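Local coordinates for protein hyaluronidase (Thermobaculum terrenum, PDB 5DIY) that probably hydrolyses terminal N-acetylglucosamine from O-GlcNAc-modified proteins, acting as a family 84 glycoside hydrolase (hexosaminidase), at residues N136-T146 / Y176-P185; A303-N311 / F369-Y379. One frame throughout, in Å; residues are numbered along the deposited sequence.

Contact 1. Residues N136-T146 / Y176-P185; sequences NLAEAQADFLT and YLRILGQRLP
The carboxylate of Glu139 lies over one face of the Arg183 guanidinium, the two planes only 12° apart, with OE1 3.4 Å from NH2. Because that oxygen sits well out of the guanidinium plane, no N-H points at it and the salt bridge rests on charge alone; OE2 of Glu139 accepts from Ser135 N. On the other flank of the helix pair, Gln141 OE1 meets the edge of the Tyr176 ring, the amide standing nearly upright to it, while Ala138 CB and Leu137 CD1 approach the ring obliquely. The Tyr176 hydroxyl donates to Gln141 OE1 at 2.6 Å, on a lone pair in the carbonyl plane. With CG anti to the backbone N (chi1 167°), the ring reaches across to this amide, and Thr166 binds both groups, through its N to the hydroxyl and through OG1 to Gln141 NE2. A phenylalanine in place of Tyr176 would probably take this donor from Gln141 OE1, leave Thr166 N without the hydroxyl and hold the amide less firmly. Segments 137-146 and 176-183 belong to consecutive outer helices of the (beta/alpha)8 barrel and run the same way, their axes approaching to 8.7 Å at a crossing angle of -25°. Small residues permit this: Ala138 CB packs 3.6 Å from Ile179 CG2, and Ala142 CB equally near Arg183 CB. Deeper, Leu145 CD1 meets Leu184 CD2 at 3.7 Å, and both leucines rest on Met163 of strand 160-164.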
# COMPACT_ATOMS: atom_id res chain seq x y z
N ASN C 136 2.06 -23.63 23.84
CA ASN C 136 2.46 -22.54 22.93
C ASN C 136 1.28 -21.68 22.44
O ASN C 136 0.11 -21.99 22.73
CB ASN C 136 3.27 -23.11 21.75
CG ASN C 136 2.63 -24.33 21.11
OD1 ASN C 136 3.16 -25.43 21.18
ND2 ASN C 136 1.49 -24.13 20.49
N LEU C 137 1.61 -20.61 21.73
CA LEU C 137 0.64 -19.61 21.24
C LEU C 137 -0.46 -20.24 20.39
O LEU C 137 -1.64 -19.96 20.59
CB LEU C 137 1.36 -18.54 20.39
CG LEU C 137 1.01 -17.05 20.51
CD1 LEU C 137 1.23 -16.36 19.17
CD2 LEU C 137 -0.39 -16.76 21.03
N ALA C 138 -0.06 -21.07 19.43
CA ALA C 138 -0.99 -21.74 18.52
C ALA C 138 -2.06 -22.55 19.23
O ALA C 138 -3.21 -22.57 18.81
CB ALA C 138 -0.23 -22.62 17.53
N GLU C 139 -1.69 -23.20 20.34
CA GLU C 139 -2.62 -24.03 21.12
C GLU C 139 -3.61 -23.16 21.88
O GLU C 139 -4.80 -23.47 21.92
CB GLU C 139 -1.86 -24.94 22.11
CG GLU C 139 -1.46 -26.29 21.55
CD GLU C 139 -0.64 -27.14 22.52
OE1 GLU C 139 0.04 -28.07 22.05
OE2 GLU C 139 -0.68 -26.89 23.75
N ALA C 140 -3.10 -22.09 22.48
CA ALA C 140 -3.94 -21.15 23.23
C ALA C 140 -4.98 -20.53 22.31
O ALA C 140 -6.18 -20.57 22.60
CB ALA C 140 -3.09 -20.07 23.87
N GLN C 141 -4.51 -19.99 21.18
CA GLN C 141 -5.37 -19.37 20.17
C GLN C 141 -6.41 -20.33 19.60
O GLN C 141 -7.59 -19.97 19.48
CB GLN C 141 -4.52 -18.81 19.02
CG GLN C 141 -3.72 -17.58 19.43
CD GLN C 141 -2.78 -17.09 18.35
OE1 GLN C 141 -2.54 -17.77 17.35
NE2 GLN C 141 -2.24 -15.89 18.54
N ALA C 142 -5.98 -21.54 19.24
CA ALA C 142 -6.88 -22.55 18.70
C ALA C 142 -8.00 -22.89 19.68
O ALA C 142 -9.17 -22.97 19.30
CB ALA C 142 -6.12 -23.81 18.31
N ASP C 143 -7.64 -23.08 20.95
CA ASP C 143 -8.61 -23.37 22.01
C ASP C 143 -9.55 -22.20 22.28
O ASP C 143 -10.75 -22.39 22.48
CB ASP C 143 -7.89 -23.77 23.31
CG ASP C 143 -8.86 -23.99 24.47
OD1 ASP C 143 -9.86 -24.71 24.26
OD2 ASP C 143 -8.64 -23.42 25.56
N PHE C 144 -9.00 -20.99 22.29
CA PHE C 144 -9.83 -19.79 22.45
C PHE C 144 -10.84 -19.66 21.31
O PHE C 144 -12.03 -19.47 21.55
CB PHE C 144 -8.97 -18.54 22.52
CG PHE C 144 -9.75 -17.29 22.78
CD1 PHE C 144 -10.21 -17.01 24.05
CD2 PHE C 144 -10.03 -16.39 21.76
CE1 PHE C 144 -10.94 -15.85 24.31
CE2 PHE C 144 -10.75 -15.23 22.01
CZ PHE C 144 -11.20 -14.96 23.29
N LEU C 145 -10.36 -19.78 20.08
CA LEU C 145 -11.23 -19.61 18.90
C LEU C 145 -12.28 -20.70 18.80
O LEU C 145 -13.43 -20.43 18.43
CB LEU C 145 -10.40 -19.51 17.62
CG LEU C 145 -9.55 -18.24 17.51
CD1 LEU C 145 -8.50 -18.40 16.42
CD2 LEU C 145 -10.42 -17.01 17.26
N THR C 146 -11.89 -21.94 19.13
CA THR C 146 -12.84 -23.06 19.22
C THR C 146 -13.97 -22.75 20.19
O THR C 146 -15.15 -22.91 19.84
CB THR C 146 -12.14 -24.36 19.67
OG1 THR C 146 -11.09 -24.69 18.75
CG2 THR C 146 -13.14 -25.55 19.76
N TYR C 176 3.97 -23.43 14.29
CA TYR C 176 2.78 -22.68 14.68
C TYR C 176 1.61 -22.86 13.68
O TYR C 176 0.49 -23.16 14.09
CB TYR C 176 3.16 -21.19 14.85
CG TYR C 176 1.99 -20.24 14.95
CD1 TYR C 176 1.34 -19.78 13.80
CD2 TYR C 176 1.53 -19.78 16.19
CE1 TYR C 176 0.27 -18.92 13.88
CE2 TYR C 176 0.46 -18.90 16.27
CZ TYR C 176 -0.17 -18.48 15.11
OH TYR C 176 -1.24 -17.62 15.16
N LEU C 177 1.89 -22.69 12.39
CA LEU C 177 0.88 -22.83 11.34
C LEU C 177 0.33 -24.26 11.21
O LEU C 177 -0.86 -24.45 10.96
CB LEU C 177 1.44 -22.39 9.99
CG LEU C 177 1.77 -20.91 9.85
CD1 LEU C 177 2.58 -20.66 8.59
CD2 LEU C 177 0.49 -20.07 9.86
N ARG C 178 1.22 -25.24 11.36
CA ARG C 178 0.83 -26.66 11.34
C ARG C 178 -0.05 -27.03 12.55
O ARG C 178 -1.02 -27.77 12.40
CB ARG C 178 2.06 -27.57 11.27
CG ARG C 178 2.59 -27.80 9.85
CD ARG C 178 4.12 -27.84 9.78
NE ARG C 178 4.73 -28.54 10.92
CZ ARG C 178 5.97 -28.38 11.37
NH1 ARG C 178 6.83 -27.54 10.79
NH2 ARG C 178 6.38 -29.08 12.42
N ILE C 179 0.29 -26.50 13.72
CA ILE C 179 -0.53 -26.69 14.92
C ILE C 179 -1.90 -26.05 14.73
O ILE C 179 -2.93 -26.63 15.09
CB ILE C 179 0.13 -26.11 16.19
CG1 ILE C 179 1.43 -26.86 16.53
CG2 ILE C 179 -0.82 -26.17 17.39
CD1 ILE C 179 2.39 -26.06 17.38
N LEU C 180 -1.92 -24.85 14.15
CA LEU C 180 -3.16 -24.11 13.93
C LEU C 180 -4.08 -24.85 12.94
O LEU C 180 -5.29 -24.92 13.16
CB LEU C 180 -2.86 -22.69 13.43
CG LEU C 180 -3.68 -21.52 13.97
CD1 LEU C 180 -3.52 -21.36 15.48
CD2 LEU C 180 -3.24 -20.25 13.25
N GLY C 181 -3.51 -25.39 11.87
CA GLY C 181 -4.30 -26.14 10.88
C GLY C 181 -4.92 -27.40 11.45
O GLY C 181 -6.03 -27.77 11.08
N GLN C 182 -4.19 -28.05 12.36
CA GLN C 182 -4.65 -29.26 13.05
C GLN C 182 -5.76 -28.96 14.07
O GLN C 182 -6.75 -29.68 14.13
CB GLN C 182 -3.45 -29.94 13.74
CG GLN C 182 -3.72 -31.29 14.40
CD GLN C 182 -4.21 -32.36 13.42
OE1 GLN C 182 -3.77 -32.41 12.27
NE2 GLN C 182 -5.11 -33.21 13.88
N ARG C 183 -5.59 -27.89 14.86
CA ARG C 183 -6.45 -27.63 16.02
C ARG C 183 -7.60 -26.65 15.81
O ARG C 183 -8.56 -26.67 16.59
CB ARG C 183 -5.60 -27.15 17.20
CG ARG C 183 -4.52 -28.15 17.59
CD ARG C 183 -4.22 -28.12 19.07
NE ARG C 183 -3.23 -29.15 19.42
CZ ARG C 183 -2.96 -29.56 20.66
NH1 ARG C 183 -3.59 -29.05 21.72
NH2 ARG C 183 -2.04 -30.51 20.84
N LEU C 184 -7.53 -25.78 14.80
CA LEU C 184 -8.67 -24.93 14.45
C LEU C 184 -9.73 -25.74 13.72
O LEU C 184 -9.41 -26.39 12.73
CB LEU C 184 -8.27 -23.76 13.54
CG LEU C 184 -7.61 -22.53 14.16
CD1 LEU C 184 -7.24 -21.56 13.05
CD2 LEU C 184 -8.52 -21.85 15.17
N PRO C 185 -11.00 -25.68 14.17
CA PRO C 185 -12.10 -26.24 13.36
C PRO C 185 -12.03 -25.76 11.91
O PRO C 185 -11.75 -24.58 11.67
CB PRO C 185 -13.36 -25.71 14.06
CG PRO C 185 -12.94 -25.50 15.47
CD PRO C 185 -11.48 -25.15 15.46

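Contact 2. Residues A303-N311 / F369-Y379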
# COMPACT_ATOMS: atom_id res chain seq x y z
N ALA C 303 -2.17 11.99 -19.34
CA ALA C 303 -1.55 12.67 -18.20
C ALA C 303 -1.38 11.74 -16.98
O ALA C 303 -0.36 11.82 -16.27
CB ALA C 303 -2.36 13.88 -17.81
N MET C 304 -2.36 10.89 -16.73
CA MET C 304 -2.26 9.92 -15.63
C MET C 304 -1.18 8.88 -15.94
O MET C 304 -0.36 8.58 -15.08
CB MET C 304 -3.61 9.25 -15.33
CG MET C 304 -4.56 10.12 -14.52
SD MET C 304 -3.92 10.65 -12.92
CE MET C 304 -3.74 9.08 -12.08
N GLU C 305 -1.18 8.34 -17.16
CA GLU C 305 -0.12 7.44 -17.62
C GLU C 305 1.26 8.03 -17.30
O GLU C 305 2.10 7.36 -16.68
CB GLU C 305 -0.24 7.18 -19.13
CG GLU C 305 -1.36 6.23 -19.53
CD GLU C 305 -1.00 4.75 -19.43
OE1 GLU C 305 0.02 4.39 -18.79
OE2 GLU C 305 -1.75 3.92 -19.98
N LYS C 306 1.47 9.29 -17.68
CA LYS C 306 2.76 9.95 -17.47
C LYS C 306 3.10 10.15 -16.00
O LYS C 306 4.23 9.91 -15.58
CB LYS C 306 2.80 11.31 -18.18
CG LYS C 306 4.20 11.89 -18.30
CD LYS C 306 4.99 11.13 -19.35
CE LYS C 306 6.47 11.29 -19.18
NZ LYS C 306 7.20 10.32 -20.04
N PHE C 307 2.13 10.62 -15.23
CA PHE C 307 2.31 10.87 -13.81
C PHE C 307 2.58 9.56 -13.05
O PHE C 307 3.37 9.54 -12.10
CB PHE C 307 1.07 11.59 -13.25
CG PHE C 307 1.13 11.86 -11.77
CD1 PHE C 307 2.04 12.78 -11.26
CD2 PHE C 307 0.26 11.22 -10.90
CE1 PHE C 307 2.10 13.04 -9.90
CE2 PHE C 307 0.31 11.48 -9.53
CZ PHE C 307 1.23 12.39 -9.03
N TYR C 308 1.93 8.47 -13.49
CA TYR C 308 2.12 7.16 -12.87
C TYR C 308 3.56 6.64 -13.01
O TYR C 308 4.03 5.93 -12.13
CB TYR C 308 1.10 6.10 -13.35
CG TYR C 308 1.42 4.73 -12.79
CD1 TYR C 308 1.49 4.53 -11.41
CD2 TYR C 308 1.74 3.65 -13.63
CE1 TYR C 308 1.84 3.30 -10.87
CE2 TYR C 308 2.08 2.41 -13.10
CZ TYR C 308 2.13 2.24 -11.71
OH TYR C 308 2.48 1.03 -11.17
N GLN C 309 4.26 7.02 -14.08
CA GLN C 309 5.67 6.63 -14.24
C GLN C 309 6.59 7.07 -13.08
O GLN C 309 7.59 6.42 -12.82
CB GLN C 309 6.24 7.15 -15.55
CG GLN C 309 5.66 6.49 -16.79
CD GLN C 309 6.19 7.10 -18.08
OE1 GLN C 309 6.72 8.22 -18.08
NE2 GLN C 309 6.06 6.37 -19.18
N SER C 310 6.23 8.16 -12.40
CA SER C 310 6.94 8.65 -11.22
C SER C 310 6.34 8.17 -9.87
O SER C 310 6.86 8.52 -8.80
CB SER C 310 7.00 10.20 -11.25
OG SER C 310 7.91 10.66 -12.25
N ASN C 311 5.28 7.36 -9.92
CA ASN C 311 4.65 6.80 -8.72
C ASN C 311 4.51 5.28 -8.78
O ASN C 311 3.51 4.72 -8.33
CB ASN C 311 3.27 7.45 -8.51
CG ASN C 311 3.37 8.93 -8.23
OD1 ASN C 311 3.69 9.33 -7.11
ND2 ASN C 311 3.12 9.75 -9.24
N PHE C 369 -8.03 14.11 -6.80
CA PHE C 369 -6.92 15.08 -6.97
C PHE C 369 -6.62 15.92 -5.73
O PHE C 369 -5.49 16.39 -5.58
CB PHE C 369 -7.11 15.93 -8.22
CG PHE C 369 -7.06 15.12 -9.48
CD1 PHE C 369 -5.86 14.56 -9.91
CD2 PHE C 369 -8.21 14.85 -10.20
CE1 PHE C 369 -5.80 13.78 -11.05
CE2 PHE C 369 -8.16 14.07 -11.35
CZ PHE C 369 -6.95 13.53 -11.77
N TRP C 370 -7.61 16.09 -4.85
CA TRP C 370 -7.35 16.62 -3.50
C TRP C 370 -6.48 15.66 -2.68
O TRP C 370 -5.56 16.10 -1.99
CB TRP C 370 -8.66 16.90 -2.75
CG TRP C 370 -8.45 17.46 -1.38
CD1 TRP C 370 -8.30 18.78 -1.05
CD2 TRP C 370 -8.34 16.73 -0.15
NE1 TRP C 370 -8.11 18.92 0.31
CE2 TRP C 370 -8.13 17.67 0.89
CE3 TRP C 370 -8.40 15.37 0.18
CZ2 TRP C 370 -7.97 17.30 2.23
CZ3 TRP C 370 -8.24 14.99 1.52
CH2 TRP C 370 -8.03 15.96 2.53
N GLU C 371 -6.76 14.36 -2.73
CA GLU C 371 -5.98 13.37 -1.96
C GLU C 371 -4.53 13.25 -2.43
O GLU C 371 -3.61 13.19 -1.61
CB GLU C 371 -6.65 12.00 -1.97
CG GLU C 371 -7.82 11.89 -0.99
CD GLU C 371 -8.51 10.55 -1.02
OE1 GLU C 371 -8.04 9.62 -1.70
OE2 GLU C 371 -9.58 10.43 -0.36
N ILE C 372 -4.31 13.26 -3.75
CA ILE C 372 -2.96 13.10 -4.31
C ILE C 372 -2.19 14.42 -4.51
O ILE C 372 -1.13 14.40 -5.13
CB ILE C 372 -2.98 12.28 -5.63
CG1 ILE C 372 -3.57 13.07 -6.81
CG2 ILE C 372 -3.75 10.98 -5.44
CD1 ILE C 372 -2.94 12.69 -8.13
N ARG C 373 -2.69 15.53 -3.98
CA ARG C 373 -2.08 16.85 -4.19
C ARG C 373 -0.63 16.96 -3.71
O ARG C 373 0.18 17.59 -4.40
CB ARG C 373 -2.93 17.96 -3.55
CG ARG C 373 -2.52 19.38 -3.95
CD ARG C 373 -3.10 20.42 -3.01
NE ARG C 373 -4.51 20.67 -3.27
CZ ARG C 373 -5.35 21.30 -2.45
NH1 ARG C 373 -4.95 21.77 -1.27
NH2 ARG C 373 -6.62 21.46 -2.82
N PRO C 374 -0.29 16.38 -2.54
CA PRO C 374 1.12 16.44 -2.10
C PRO C 374 2.11 15.83 -3.09
O PRO C 374 3.24 16.31 -3.20
CB PRO C 374 1.11 15.66 -0.79
CG PRO C 374 -0.28 15.79 -0.29
CD PRO C 374 -1.14 15.74 -1.52
N TRP C 375 1.68 14.79 -3.81
CA TRP C 375 2.50 14.15 -4.82
C TRP C 375 2.59 15.02 -6.07
O TRP C 375 3.66 15.14 -6.65
CB TRP C 375 1.98 12.74 -5.15
CG TRP C 375 2.25 11.76 -4.05
CD1 TRP C 375 3.35 10.96 -3.92
CD2 TRP C 375 1.41 11.47 -2.92
NE1 TRP C 375 3.25 10.19 -2.78
CE2 TRP C 375 2.08 10.49 -2.15
CE3 TRP C 375 0.17 11.94 -2.48
CZ2 TRP C 375 1.53 9.97 -0.97
CZ3 TRP C 375 -0.37 11.43 -1.30
CH2 TRP C 375 0.31 10.45 -0.56
N LEU C 376 1.48 15.65 -6.45
CA LEU C 376 1.47 16.62 -7.56
C LEU C 376 2.38 17.82 -7.31
O LEU C 376 3.11 18.24 -8.20
CB LEU C 376 0.05 17.11 -7.86
CG LEU C 376 -0.94 16.14 -8.50
CD1 LEU C 376 -2.35 16.72 -8.46
CD2 LEU C 376 -0.54 15.79 -9.92
N GLU C 377 2.34 18.36 -6.09
CA GLU C 377 3.16 19.52 -5.72
C GLU C 377 4.65 19.22 -5.83
O GLU C 377 5.39 19.99 -6.45
CB GLU C 377 2.83 19.98 -4.30
CG GLU C 377 1.50 20.73 -4.18
CD GLU C 377 1.11 21.06 -2.75
OE1 GLU C 377 1.84 20.69 -1.81
OE2 GLU C 377 0.05 21.69 -2.55
N GLU C 378 5.08 18.12 -5.23
CA GLU C 378 6.48 17.71 -5.30
C GLU C 378 6.91 17.25 -6.71
O GLU C 378 8.05 17.44 -7.09
CB GLU C 378 6.82 16.68 -4.22
CG GLU C 378 7.15 17.38 -2.90
CD GLU C 378 7.11 16.49 -1.67
OE1 GLU C 378 7.26 15.25 -1.78
OE2 GLU C 378 6.97 17.04 -0.57
N TYR C 379 5.97 16.68 -7.48
CA TYR C 379 6.21 16.39 -8.91
C TYR C 379 6.57 17.65 -9.70
O TYR C 379 7.56 17.66 -10.44
CB TYR C 379 4.97 15.73 -9.51
CG TYR C 379 5.09 15.22 -10.93
CD1 TYR C 379 5.75 14.03 -11.20
CD2 TYR C 379 4.50 15.90 -11.99
CE1 TYR C 379 5.83 13.53 -12.49
CE2 TYR C 379 4.57 15.42 -13.29
CZ TYR C 379 5.24 14.23 -13.54
OH TYR C 379 5.33 13.74 -14.82
O HOH W 1 6.49 11.28 -14.81
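Helices 303-308 and 373-379 are steeply crossed, at 76°, and their axes come no closer than 12.5 Å, so large side chains bridge the space, Phe307 foremost. Its CG is anti to the backbone N (chi1 178°), which carries the ring out to the second helix. There the Phe307 edge points at the face of Tyr379 in a T-shaped stack, centroids 5.1 Å apart and planes at 80°. Leu376 CD2 lies over one face of the Phe307 ring as a CH-pi contact, 4.1 Å from the centroid. Over the opposite face, from within the same segment, lies Asn311 ND2, above the ring centre; the same nitrogen donates to Phe307 O at 2.9 Å, which fixes the amide over the ring. Trp375 CB closes in at the ring edge, and Ile372 CD1 meets Phe307 CE2 at 3.7 Å. Both segments belong to the helical region that follows the last barrel strand, 251-256, consistent with the helical domain found after the catalytic barrel in family 84 enzymes. At one margin, Met304 SD makes a Met-aromatic contact with the edge of Phe369, 4.1 Å from CE1. At the other, a water joins the segments: it donates to Lys306 O and is hydrogen-bonded to Ser310 OG and, at 2.7 Å, to Tyr379 OH. Ser310 OG also lies at the Tyr379 ring edge. Trp375 NE1 hydrogen-bonds to Pro233 O, outside the two segments.

In the fold
The two contacts share no element and lie on opposite sides of the chain's centre, their own centres about 45 Å apart and their nearest atoms about 29 Å apart. Contact 1, partly buried, joins neighbouring helices in the outer layer of the barrel; contact 2 is buried and ties together helices beyond the last barrel strand. Nearly aligned helices in contact 1 meet through alanines, with a polar pair on each flank, whereas the crossed helices of contact 2 are spaced by interlocking aromatics and linked in polar fashion only through water. Neither touches the sugar site: the side chain of Tyr176 is about 9 Å from that of Asp119, and the side chain of Trp375 about 11 Å from that of Asp228, both of which bind N-acetylglucosamine.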